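PDB 1Q5D: P450 epoxidase from Sorangium cellulosum, which belongs to the cytochrome P450 family, a largely helical fold built round a haem that is bound in the protein interior. Local coordinates for residues Ala266-Leu271 and Glu407-Ile412. Sequence-based numbering, arbitrary orientation.
Sequences AVLNLL and ESLNVI
Leu409 reaches across to the flank of the helix carrying Val267 and Leu268, and its CD2 methyl makes the closest approaches. Leu409 CD2 lies 4.1 Å from both Leu268 CB and Val267 CG1, and 4.0 Å from the backbone N of Leu268. The other methyl is beside it, Leu409 CD1 being 4.3 Å from Leu268 CD1. A leucine suits this place because its branched apolar end can lie against two consecutive helix residues at once; its CG, trans to the backbone nitrogen (chi1 -179°), carries the methyls there. The backbones come close, 7.6 Å from Leu409 CA to Leu268 CA. Beta-branched Val267 offers CG1 close to the helix surface.

One turn further along the helix, Leu271 CD1 meets Val411 CG1 at 3.9 Å, the two side chains crossing at about a right angle. Leu271 CA and Val411 CA are farther apart, 9.5 Å, and the longer Leu271 spans more of that distance than the short, beta-branched Val411. The side-chain contacts are apolar and modest in area.

They join the C-terminal part of helix 257-272 to the broken strand 406-412, which pairs antiparallel with strand 143-144. Pro395 touches Leu268, while helix 368-385 packs on Leu270 and Leu271, and helix 287-297 on Ala266.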
# COMPACT_ATOMS: atom_id res chain seq x y z
N ALA A 266 -10.04 8.04 -2.73
CA ALA A 266 -11.23 7.77 -3.54
C ALA A 266 -12.32 8.79 -3.25
O ALA A 266 -12.90 9.36 -4.18
CB ALA A 266 -11.74 6.33 -3.32
N VAL A 267 -12.58 9.03 -1.96
CA VAL A 267 -13.57 10.01 -1.54
C VAL A 267 -13.18 11.40 -2.02
O VAL A 267 -14.01 12.14 -2.55
CB VAL A 267 -13.76 10.02 0.00
CG1 VAL A 267 -14.52 11.27 0.44
CG2 VAL A 267 -14.49 8.74 0.48
N LEU A 268 -11.90 11.76 -1.84
CA LEU A 268 -11.39 13.05 -2.30
C LEU A 268 -11.64 13.25 -3.79
O LEU A 268 -12.14 14.29 -4.22
CB LEU A 268 -9.89 13.18 -1.99
CG LEU A 268 -9.22 14.44 -2.53
CD1 LEU A 268 -10.04 15.69 -2.18
CD2 LEU A 268 -7.80 14.57 -2.00
N ASN A 269 -11.26 12.25 -4.58
CA ASN A 269 -11.36 12.36 -6.02
C ASN A 269 -12.78 12.36 -6.54
O ASN A 269 -13.06 12.95 -7.57
CB ASN A 269 -10.52 11.28 -6.71
CG ASN A 269 -9.07 11.69 -6.86
OD1 ASN A 269 -8.71 12.45 -7.76
ND2 ASN A 269 -8.23 11.17 -5.98
N LEU A 270 -13.70 11.73 -5.81
CA LEU A 270 -15.11 11.73 -6.19
C LEU A 270 -15.78 13.04 -5.78
O LEU A 270 -16.68 13.52 -6.47
CB LEU A 270 -15.85 10.52 -5.60
CG LEU A 270 -15.48 9.20 -6.27
CD1 LEU A 270 -16.09 7.98 -5.53
CD2 LEU A 270 -15.87 9.18 -7.75
N LEU A 271 -15.34 13.64 -4.67
CA LEU A 271 -15.79 14.99 -4.32
C LEU A 271 -15.27 16.02 -5.33
O LEU A 271 -15.98 16.97 -5.66
CB LEU A 271 -15.33 15.38 -2.92
CG LEU A 271 -15.90 14.56 -1.76
CD1 LEU A 271 -15.28 15.01 -0.46
CD2 LEU A 271 -17.42 14.67 -1.71
N GLU A 407 -3.54 13.49 6.04
CA GLU A 407 -3.68 13.50 7.49
C GLU A 407 -5.12 13.77 7.92
O GLU A 407 -5.58 13.25 8.94
CB GLU A 407 -2.72 14.52 8.11
CG GLU A 407 -1.26 14.13 7.90
CD GLU A 407 -0.29 15.16 8.46
OE1 GLU A 407 0.85 14.76 8.77
OE2 GLU A 407 -0.64 16.34 8.59
N SER A 408 -5.82 14.59 7.15
CA SER A 408 -7.22 14.91 7.42
C SER A 408 -7.96 15.24 6.13
O SER A 408 -7.42 15.86 5.22
CB SER A 408 -7.33 16.07 8.43
OG SER A 408 -6.78 17.26 7.90
N LEU A 409 -9.21 14.77 6.05
CA LEU A 409 -10.08 15.03 4.92
C LEU A 409 -11.44 15.38 5.51
O LEU A 409 -12.28 14.51 5.78
CB LEU A 409 -10.18 13.77 4.04
CG LEU A 409 -11.06 13.86 2.79
CD1 LEU A 409 -10.77 15.12 2.01
CD2 LEU A 409 -10.90 12.61 1.90
N ASN A 410 -11.65 16.67 5.75
CA ASN A 410 -12.82 17.12 6.48
C ASN A 410 -13.98 17.41 5.54
O ASN A 410 -13.83 18.14 4.55
CB ASN A 410 -12.49 18.35 7.33
CG ASN A 410 -11.80 17.97 8.64
OD1 ASN A 410 -10.62 18.24 8.83
ND2 ASN A 410 -12.54 17.33 9.54
N VAL A 411 -15.13 16.83 5.85
CA VAL A 411 -16.30 16.96 5.00
C VAL A 411 -17.53 17.33 5.82
O VAL A 411 -17.53 17.23 7.06
CB VAL A 411 -16.61 15.65 4.24
CG1 VAL A 411 -15.43 15.22 3.39
CG2 VAL A 411 -17.03 14.54 5.20
N ILE A 412 -18.56 17.78 5.12
CA ILE A 412 -19.88 17.95 5.70
C ILE A 412 -20.78 16.94 5.02
O ILE A 412 -21.00 17.00 3.81
CB ILE A 412 -20.39 19.38 5.43
CG1 ILE A 412 -19.42 20.41 6.01
CG2 ILE A 412 -21.80 19.55 6.01
CD1 ILE A 412 -19.33 21.69 5.19